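Local coordinates for protein MymaA.19257.a.B3 (Mycobacterium marinum, PDB 6Q10) that is of unknown function, a secreted or membrane-anchored mycobacterial protein whose soluble domain belongs to the LytR_C family, which suggests a role at the cell envelope, at residues 77-88 with 100-111; 124-132 with 144-152. One frame throughout, in Å; residues are numbered along the deposited sequence.

Interaction 1: residues 77-88 with 100-111. With EDO (1,2-ethanediol), chain B.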
loop_
_atom_site.group_PDB
_atom_site.type_symbol
_atom_site.label_atom_id
_atom_site.label_comp_id
_atom_site.label_asym_id
_atom_site.label_seq_id
_atom_site.Cartn_x
_atom_site.Cartn_y
_atom_site.Cartn_z
ATOM N N GLN A 77 6.135 -1.693 5.078
ATOM C CA GLN A 77 5.939 -0.248 5.174
ATOM C C GLN A 77 5.311 0.251 3.891
ATOM O O GLN A 77 5.476 -0.359 2.835
ATOM C CB GLN A 77 7.267 0.517 5.375
ATOM C CG GLN A 77 7.973 0.100 6.611
ATOM C CD GLN A 77 9.349 0.710 6.738
ATOM O OE1 GLN A 77 9.964 1.134 5.748
ATOM N NE2 GLN A 77 9.846 0.753 7.978
ATOM N N ILE A 78 4.585 1.359 3.982
ATOM C CA ILE A 78 4.173 2.104 2.800
ATOM C C ILE A 78 4.790 3.486 2.917
ATOM O O ILE A 78 4.548 4.189 3.906
ATOM C CB ILE A 78 2.648 2.186 2.669
ATOM C CG1 ILE A 78 2.059 0.779 2.573
ATOM C CG2 ILE A 78 2.256 2.985 1.404
ATOM C CD1 ILE A 78 0.518 0.761 2.664
ATOM N N ARG A 79 5.642 3.839 1.955
ATOM C CA ARG A 79 6.405 5.087 1.991
ATOM C C ARG A 79 5.920 5.989 0.863
ATOM O O ARG A 79 5.751 5.531 -0.275
ATOM C CB ARG A 79 7.898 4.831 1.842
ATOM C CG ARG A 79 8.508 3.841 2.828
ATOM C CD ARG A 79 9.960 3.617 2.446
ATOM N NE ARG A 79 10.546 2.562 3.275
ATOM C CZ ARG A 79 11.581 1.818 2.919
ATOM N NH1 ARG A 79 12.169 2.009 1.740
ATOM N NH2 ARG A 79 12.034 0.867 3.744
ATOM N N PHE A 80 5.693 7.261 1.174
ATOM C CA PHE A 80 5.064 8.159 0.204
ATOM C C PHE A 80 5.356 9.591 0.607
ATOM O O PHE A 80 5.795 9.871 1.724
ATOM C CB PHE A 80 3.543 7.937 0.153
ATOM C CG PHE A 80 2.889 8.063 1.497
ATOM C CD1 PHE A 80 2.290 9.243 1.890
ATOM C CD2 PHE A 80 2.876 6.989 2.371
ATOM C CE1 PHE A 80 1.698 9.357 3.133
ATOM C CE2 PHE A 80 2.277 7.098 3.618
ATOM C CZ PHE A 80 1.699 8.290 3.998
ATOM N N GLY A 81 5.098 10.503 -0.323
ATOM C CA GLY A 81 5.054 11.915 -0.027
ATOM C C GLY A 81 3.610 12.397 -0.053
ATOM O O GLY A 81 2.699 11.679 -0.446
ATOM N N THR A 82 3.438 13.676 0.284
ATOM C CA THR A 82 2.084 14.193 0.401
ATOM C C THR A 82 1.310 14.037 -0.907
ATOM O O THR A 82 0.115 13.700 -0.890
ATOM C CB THR A 82 2.134 15.644 0.850
ATOM O OG1 THR A 82 2.775 15.699 2.134
ATOM C CG2 THR A 82 0.722 16.198 0.960
ATOM N N ALA A 83 1.969 14.247 -2.050
ATOM C CA ALA A 83 1.282 14.081 -3.329
ATOM C C ALA A 83 0.826 12.654 -3.570
ATOM O O ALA A 83 -0.052 12.426 -4.410
ATOM C CB ALA A 83 2.185 14.511 -4.494
ATOM N N GLY A 84 1.412 11.685 -2.883
ATOM C CA GLY A 84 1.076 10.308 -3.125
ATOM C C GLY A 84 0.163 9.726 -2.074
ATOM O O GLY A 84 -0.025 8.504 -2.060
ATOM N N GLN A 85 -0.422 10.561 -1.212
ATOM C CA GLN A 85 -1.133 9.996 -0.069
ATOM C C GLN A 85 -2.367 9.204 -0.495
ATOM O O GLN A 85 -2.698 8.201 0.148
ATOM C CB GLN A 85 -1.492 11.084 0.952
ATOM C CG GLN A 85 -2.535 12.087 0.542
ATOM C CD GLN A 85 -2.862 13.047 1.680
ATOM O OE1 GLN A 85 -2.109 13.148 2.656
ATOM N NE2 GLN A 85 -3.992 13.740 1.569
ATOM N N ALA A 86 -3.068 9.613 -1.564
ATOM C CA ALA A 86 -4.231 8.823 -1.977
ATOM C C ALA A 86 -3.819 7.477 -2.547
ATOM O O ALA A 86 -4.515 6.477 -2.337
ATOM C CB ALA A 86 -5.077 9.589 -2.997
ATOM N N THR A 87 -2.692 7.416 -3.266
ATOM C CA THR A 87 -2.191 6.125 -3.684
ATOM C C THR A 87 -1.826 5.268 -2.488
ATOM O O THR A 87 -2.147 4.073 -2.444
ATOM C CB THR A 87 -0.992 6.316 -4.598
ATOM O OG1 THR A 87 -1.458 6.930 -5.809
ATOM C CG2 THR A 87 -0.366 4.976 -4.923
ATOM N N ALA A 88 -1.164 5.863 -1.503
ATOM C CA ALA A 88 -0.812 5.089 -0.321
ATOM C C ALA A 88 -2.062 4.556 0.374
ATOM O O ALA A 88 -2.066 3.428 0.875
ATOM C CB ALA A 88 0.006 5.951 0.639
ATOM N N LEU A 100 2.953 3.204 7.989
ATOM C CA LEU A 100 2.890 4.308 7.024
ATOM C C LEU A 100 3.937 5.368 7.340
ATOM O O LEU A 100 3.975 5.872 8.464
ATOM C CB LEU A 100 1.506 4.968 7.074
ATOM C CG LEU A 100 0.312 4.039 6.885
ATOM C CD1 LEU A 100 -0.980 4.782 7.214
ATOM C CD2 LEU A 100 0.307 3.518 5.472
ATOM N N PHE A 101 4.714 5.775 6.316
ATOM C CA PHE A 101 5.719 6.825 6.467
ATOM C C PHE A 101 5.601 7.842 5.345
ATOM O O PHE A 101 5.655 7.474 4.173
ATOM C CB PHE A 101 7.130 6.223 6.466
ATOM C CG PHE A 101 7.443 5.485 7.735
ATOM C CD1 PHE A 101 7.905 6.155 8.855
ATOM C CD2 PHE A 101 7.201 4.117 7.810
ATOM C CE1 PHE A 101 8.174 5.465 10.020
ATOM C CE2 PHE A 101 7.484 3.427 8.983
ATOM C CZ PHE A 101 7.941 4.111 10.080
ATOM N N ASN A 102 5.520 9.122 5.712
ATOM C CA ASN A 102 5.643 10.207 4.741
ATOM C C ASN A 102 7.103 10.633 4.734
ATOM O O ASN A 102 7.586 11.234 5.701
ATOM C CB ASN A 102 4.720 11.367 5.103
ATOM C CG ASN A 102 4.755 12.483 4.073
ATOM O OD1 ASN A 102 5.792 12.757 3.489
ATOM N ND2 ASN A 102 3.608 13.137 3.853
ATOM N N ASP A 103 7.820 10.283 3.673
ATOM C CA ASP A 103 9.257 10.516 3.630
ATOM C C ASP A 103 9.607 11.809 2.915
ATOM O O ASP A 103 10.781 12.073 2.681
ATOM C CB ASP A 103 9.983 9.311 3.016
ATOM C CG ASP A 103 9.713 9.121 1.522
ATOM O OD1 ASP A 103 8.939 9.890 0.898
ATOM O OD2 ASP A 103 10.311 8.178 0.967
ATOM N N GLY A 104 8.617 12.638 2.619
ATOM C CA GLY A 104 8.881 13.960 2.119
ATOM C C GLY A 104 9.190 14.025 0.647
ATOM O O GLY A 104 9.565 15.099 0.165
ATOM N N ARG A 105 9.053 12.923 -0.080
ATOM C CA ARG A 105 9.341 12.967 -1.510
ATOM C C ARG A 105 8.380 13.918 -2.220
ATOM O O ARG A 105 7.239 14.122 -1.787
ATOM C CB ARG A 105 9.258 11.567 -2.125
ATOM C CG ARG A 105 7.812 11.019 -2.244
ATOM C CD ARG A 105 7.804 9.604 -2.771
ATOM N NE ARG A 105 8.370 8.687 -1.785
ATOM C CZ ARG A 105 8.544 7.392 -2.007
ATOM N NH1 ARG A 105 8.209 6.870 -3.181
ATOM N NH2 ARG A 105 9.112 6.637 -1.073
ATOM N N ALA A 106 8.840 14.470 -3.348
ATOM C CA ALA A 106 8.093 15.516 -4.033
ATOM C C ALA A 106 7.143 14.982 -5.092
ATOM O O ALA A 106 6.255 15.723 -5.525
ATOM C CB ALA A 106 9.041 16.532 -4.680
ATOM N N ASP A 107 7.291 13.725 -5.514
ATOM C CA ASP A 107 6.425 13.173 -6.547
ATOM C C ASP A 107 5.326 12.319 -5.919
ATOM O O ASP A 107 5.199 12.212 -4.696
ATOM C CB ASP A 107 7.248 12.390 -7.578
ATOM C CG ASP A 107 7.796 11.051 -7.058
ATOM O OD1 ASP A 107 7.332 10.520 -6.052
ATOM O OD2 ASP A 107 8.707 10.494 -7.703
ATOM N N ASP A 108 4.518 11.690 -6.767
ATOM C CA ASP A 108 3.353 10.959 -6.297
ATOM C C ASP A 108 3.588 9.453 -6.223
ATOM O O ASP A 108 2.626 8.690 -6.087
ATOM C CB ASP A 108 2.144 11.282 -7.191
ATOM C CG ASP A 108 2.381 10.948 -8.642
ATOM O OD1 ASP A 108 3.474 10.471 -9.005
ATOM O OD2 ASP A 108 1.463 11.180 -9.451
ATOM N N SER A 109 4.841 9.016 -6.307
ATOM C CA SER A 109 5.121 7.598 -6.244
ATOM C C SER A 109 4.971 7.108 -4.813
ATOM O O SER A 109 5.111 7.863 -3.839
ATOM C CB SER A 109 6.534 7.302 -6.731
ATOM O OG SER A 109 7.501 7.875 -5.854
ATOM N N VAL A 110 4.698 5.815 -4.697
ATOM C CA VAL A 110 4.529 5.167 -3.403
ATOM C C VAL A 110 5.297 3.851 -3.406
ATOM O O VAL A 110 5.217 3.084 -4.377
ATOM C CB VAL A 110 3.034 4.926 -3.148
ATOM C CG1 VAL A 110 2.855 4.091 -1.885
ATOM C CG2 VAL A 110 2.302 6.275 -3.038
ATOM N N ASP A 111 6.044 3.584 -2.326
ATOM C CA ASP A 111 6.752 2.318 -2.182
ATOM C C ASP A 111 6.008 1.426 -1.191
ATOM O O ASP A 111 5.807 1.827 -0.046
ATOM C CB ASP A 111 8.176 2.548 -1.690
ATOM C CG ASP A 111 8.995 3.456 -2.618
ATOM O OD1 ASP A 111 8.682 3.517 -3.816
ATOM O OD2 ASP A 111 9.945 4.109 -2.148
HETATM C C1 EDO B . 0.207 3.528 10.825
HETATM O O1 EDO B . 1.523 3.913 10.379
HETATM C C2 EDO B . 0.035 2.016 10.803
HETATM O O2 EDO B . 1.044 1.392 11.602
HETATM O O HOH W 1 11.895 3.940 -0.359
HETATM O O HOH W 2 4.277 10.160 -2.998
HETATM O O HOH W 3 5.965 15.286 0.569
HETATM O O HOH W 4 4.781 14.709 -2.609
HETATM O O HOH W 5 0.642 7.488 -7.346
#

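Interaction 2: residues 124-132 with 144-152. With EDO (1,2-ethanediol), chain C.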
loop_
_atom_site.group_PDB
_atom_site.type_symbol
_atom_site.label_atom_id
_atom_site.label_comp_id
_atom_site.label_asym_id
_atom_site.label_seq_id
_atom_site.Cartn_x
_atom_site.Cartn_y
_atom_site.Cartn_z
ATOM N N ASN A 124 -11.104 -9.418 1.251
ATOM C CA ASN A 124 -12.326 -9.868 1.893
ATOM C C ASN A 124 -13.444 -9.095 1.210
ATOM O O ASN A 124 -13.183 -8.303 0.304
ATOM C CB ASN A 124 -12.293 -9.680 3.415
ATOM C CG ASN A 124 -12.077 -8.242 3.833
ATOM O OD1 ASN A 124 -12.634 -7.309 3.252
ATOM N ND2 ASN A 124 -11.234 -8.050 4.843
ATOM N N ASP A 125 -14.685 -9.337 1.630
ATOM C CA ASP A 125 -15.803 -8.679 0.962
ATOM C C ASP A 125 -15.723 -7.160 1.111
ATOM O O ASP A 125 -16.034 -6.420 0.169
ATOM C CB ASP A 125 -17.134 -9.215 1.493
ATOM C CG ASP A 125 -17.461 -10.597 0.954
ATOM O OD1 ASP A 125 -16.746 -11.073 0.040
ATOM O OD2 ASP A 125 -18.446 -11.191 1.433
ATOM N N ASP A 126 -15.318 -6.669 2.281
ATOM C CA ASP A 126 -15.238 -5.219 2.468
ATOM C C ASP A 126 -14.163 -4.603 1.569
ATOM O O ASP A 126 -14.399 -3.584 0.900
ATOM C CB ASP A 126 -14.943 -4.888 3.934
ATOM C CG ASP A 126 -16.104 -5.214 4.866
ATOM O OD1 ASP A 126 -17.244 -5.443 4.390
ATOM O OD2 ASP A 126 -15.853 -5.267 6.092
ATOM N N ILE A 127 -12.950 -5.168 1.584
ATOM C CA ILE A 127 -11.885 -4.639 0.744
ATOM C C ILE A 127 -12.299 -4.692 -0.719
ATOM O O ILE A 127 -12.112 -3.734 -1.473
ATOM C CB ILE A 127 -10.580 -5.427 0.989
ATOM C CG1 ILE A 127 -10.038 -5.136 2.403
ATOM C CG2 ILE A 127 -9.583 -5.136 -0.102
ATOM C CD1 ILE A 127 -8.974 -6.131 2.881
ATOM N N ASP A 128 -12.882 -5.816 -1.145
ATOM C CA ASP A 128 -13.279 -5.956 -2.539
ATOM C C ASP A 128 -14.317 -4.915 -2.920
ATOM O O ASP A 128 -14.276 -4.375 -4.031
ATOM C CB ASP A 128 -13.801 -7.362 -2.796
ATOM C CG ASP A 128 -12.700 -8.413 -2.731
ATOM O OD1 ASP A 128 -11.542 -8.068 -2.384
ATOM O OD2 ASP A 128 -12.996 -9.593 -3.017
ATOM N N ALA A 129 -15.252 -4.620 -2.008
ATOM C CA ALA A 129 -16.235 -3.574 -2.265
ATOM C C ALA A 129 -15.561 -2.230 -2.466
ATOM O O ALA A 129 -15.881 -1.494 -3.410
ATOM C CB ALA A 129 -17.250 -3.515 -1.124
ATOM N N VAL A 130 -14.619 -1.878 -1.592
ATOM C CA VAL A 130 -13.940 -0.595 -1.759
ATOM C C VAL A 130 -13.147 -0.580 -3.069
ATOM O O VAL A 130 -13.190 0.404 -3.823
ATOM C CB VAL A 130 -13.043 -0.298 -0.547
ATOM C CG1 VAL A 130 -12.263 1.026 -0.750
ATOM C CG2 VAL A 130 -13.873 -0.209 0.734
ATOM N N LEU A 131 -12.388 -1.644 -3.350
ATOM C CA LEU A 131 -11.581 -1.657 -4.582
ATOM C C LEU A 131 -12.451 -1.485 -5.828
ATOM O O LEU A 131 -12.042 -0.824 -6.780
ATOM C CB LEU A 131 -10.761 -2.942 -4.709
ATOM C CG LEU A 131 -9.678 -3.164 -3.662
ATOM C CD1 LEU A 131 -9.078 -4.544 -3.828
ATOM C CD2 LEU A 131 -8.594 -2.085 -3.805
ATOM N N SER A 132 -13.662 -2.048 -5.829
ATOM C CA SER A 132 -14.546 -1.878 -6.985
ATOM C C SER A 132 -14.870 -0.403 -7.256
ATOM O O SER A 132 -15.077 -0.020 -8.419
ATOM C CB SER A 132 -15.825 -2.702 -6.788
ATOM O OG SER A 132 -16.706 -2.113 -5.845
ATOM N N PRO A 144 -16.887 5.309 2.830
ATOM C CA PRO A 144 -16.035 5.680 3.969
ATOM C C PRO A 144 -16.252 4.824 5.200
ATOM O O PRO A 144 -15.313 4.660 5.990
ATOM C CB PRO A 144 -16.424 7.143 4.228
ATOM C CG PRO A 144 -17.809 7.236 3.707
ATOM C CD PRO A 144 -17.825 6.381 2.474
ATOM N N THR A 145 -17.458 4.289 5.400
ATOM C CA THR A 145 -17.691 3.398 6.537
ATOM C C THR A 145 -16.903 2.103 6.408
ATOM O O THR A 145 -16.383 1.583 7.404
ATOM C CB THR A 145 -19.182 3.066 6.669
ATOM O OG1 THR A 145 -19.936 4.268 6.825
ATOM C CG2 THR A 145 -19.422 2.147 7.867
ATOM N N LEU A 146 -16.870 1.517 5.208
ATOM C CA LEU A 146 -16.075 0.315 5.025
ATOM C C LEU A 146 -14.606 0.621 5.179
ATOM O O LEU A 146 -13.866 -0.184 5.744
ATOM C CB LEU A 146 -16.316 -0.318 3.652
ATOM C CG LEU A 146 -17.698 -0.863 3.385
ATOM C CD1 LEU A 146 -17.648 -1.519 2.024
ATOM C CD2 LEU A 146 -18.122 -1.845 4.450
ATOM N N ILE A 147 -14.136 1.744 4.617
ATOM C CA ILE A 147 -12.720 2.071 4.762
ATOM C C ILE A 147 -12.359 2.177 6.234
ATOM O O ILE A 147 -11.339 1.625 6.696
ATOM C CB ILE A 147 -12.389 3.366 4.004
ATOM C CG1 ILE A 147 -12.522 3.104 2.517
ATOM C CG2 ILE A 147 -10.980 3.837 4.364
ATOM C CD1 ILE A 147 -12.499 4.371 1.633
ATOM N N ALA A 148 -13.179 2.907 6.989
ATOM C CA ALA A 148 -12.941 3.038 8.420
ATOM C C ALA A 148 -12.959 1.682 9.105
ATOM O O ALA A 148 -12.081 1.398 9.926
ATOM C CB ALA A 148 -13.975 3.976 9.038
ATOM N N LYS A 149 -13.902 0.806 8.728
ATOM C CA LYS A 149 -14.003 -0.501 9.373
ATOM C C LYS A 149 -12.780 -1.365 9.085
ATOM O O LYS A 149 -12.270 -2.058 9.978
ATOM C CB LYS A 149 -15.285 -1.221 8.930
ATOM C CG LYS A 149 -15.356 -2.655 9.462
ATOM C CD LYS A 149 -16.531 -3.417 8.866
ATOM C CE LYS A 149 -16.451 -4.905 9.198
ATOM N NZ LYS A 149 -17.494 -5.678 8.471
ATOM N N ILE A 150 -12.305 -1.355 7.842
ATOM C CA ILE A 150 -11.133 -2.147 7.492
ATOM C C ILE A 150 -9.966 -1.774 8.390
ATOM O O ILE A 150 -9.318 -2.638 8.997
ATOM C CB ILE A 150 -10.803 -1.950 6.004
ATOM C CG1 ILE A 150 -11.909 -2.585 5.172
ATOM C CG2 ILE A 150 -9.430 -2.541 5.641
ATOM C CD1 ILE A 150 -11.976 -2.087 3.736
ATOM N N HIS A 151 -9.701 -0.487 8.513
ATOM C CA HIS A 151 -8.521 -0.067 9.251
ATOM C C HIS A 151 -8.729 -0.079 10.755
ATOM O O HIS A 151 -7.754 -0.239 11.502
ATOM C CB HIS A 151 -8.080 1.298 8.737
ATOM C CG HIS A 151 -7.674 1.240 7.312
ATOM N ND1 HIS A 151 -6.709 0.367 6.868
ATOM C CD2 HIS A 151 -8.136 1.884 6.219
ATOM C CE1 HIS A 151 -6.570 0.499 5.565
ATOM N NE2 HIS A 151 -7.421 1.418 5.144
ATOM N N ALA A 152 -9.965 0.026 11.231
ATOM C CA ALA A 152 -10.153 0.000 12.670
ATOM C C ALA A 152 -10.103 -1.394 13.233
ATOM O O ALA A 152 -9.978 -1.548 14.453
ATOM C CB ALA A 152 -11.504 0.601 13.041
HETATM C C1 EDO C . -20.649 -4.782 2.795
HETATM O O1 EDO C . -21.423 -5.914 3.208
HETATM C C2 EDO C . -19.596 -5.197 1.767
HETATM O O2 EDO C . -18.817 -6.282 2.281
HETATM O O HOH W 6 -19.116 -5.591 6.295
#

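Interaction 1: residues 77-88 with 100-111
F80 lays one face of its ring on the backbone of strand 99-102: F101 O sits 3.3 Å from F80 CD2, above the ring and toward its rim, while the CB of A88 covers the opposite face. The ring takes this place because CG stands between the backbone N and the carbonyl carbon (chi1 55°). L100 CB approaches the ring edge near its plane. V110 turns its two methyls to different partners, CG1 reaching I78 CG2 at 3.5 Å and CG2 lying against T87 CG2, also at 3.5 Å, as V110 and T87 run past each other in opposite directions.

R105, bent at chi3 (69°), carries its guanidinium across the strand 76-80 backbone, with R79 O and F80 CA over one face. Its edge is held in plane by two carboxylates and a hydroxyl. D103 meets NE and NH2 side-on, the NE bond to OD1 nearly straight at 173°. R105 NH2 also reaches D111 OD2, 2.9 Å away and above the D111 carboxylate plane, so D103, R105 and D111 form a salt-bridge network. S109 OG accepts from NH1, which helps fix the group's rotation. N102 ND2 donates to T82 OG1 (3.2 Å), in the plane of its amide.

Between the backbones, F101 N bonds I78 O, and R79 and D111 exchange two bonds. Strand 76-80 thus pairs antiparallel with 110-114 and parallel with 99-102, the latter within a beta-alpha-beta unit whose crossover is helix 85-94.

Interaction 2: residues 124-132 with 144-152
Most of the individual contacts between the two helices are apolar. V130 uses both methyls: CG1 lies 3.9 Å from I147 CG1, the two side chains crossing at about a right angle, and V130 CG2 is 3.8 Å from L146 CB. With its CG1 anti to the carbonyl carbon (chi1 -68°), I150 extends CD1 to I127 CG1 at 3.9 Å and also touches V130 CG2. L146 divides its branches, CD1 resting on A129 CB at 3.7 Å and CD2 lying near the D126 carboxylate. The segment axes come within 9.5 Å, at 138° between their directions.

The charged contact joins D126 and K149. K149, fully extended, brings NZ to 2.9 Å from D126 OD2, a salt bridge that uses the syn lone pair of that oxygen. A water bridges the other carboxylate oxygen, OD1, to the same NZ, and OD1 also accepts from the hydroxyl O2 of an ethanediol, probably from the crystallisation liquor.

The chemistry is divided: aliphatic branches fill the buried side of the helix pair, while a hydrated ion pair spans its more exposed margin, where K149 probably favours the ionised form of D126.

The two contacts follow one another along the chain, interaction 1 closing before interaction 2 opens. Their centres are about 21 Å apart and their nearest atoms about 7 Å, so they do not touch. Strand 110-114, which enters interaction 1 with V110 and D111, is followed in the chain by helix 125-132 of interaction 2. Helix 85-94 connects them spatially: its first residues belong to interaction 1, W92 further along touches I78 and L100 and stacks on H151, and L93 and V94 receive V130 and I127. Interaction 1 joins three neighbouring strands of the sheet, whereas interaction 2 pairs the two C-terminal helices. The ethanediols lie one at each contact and mark no known active site.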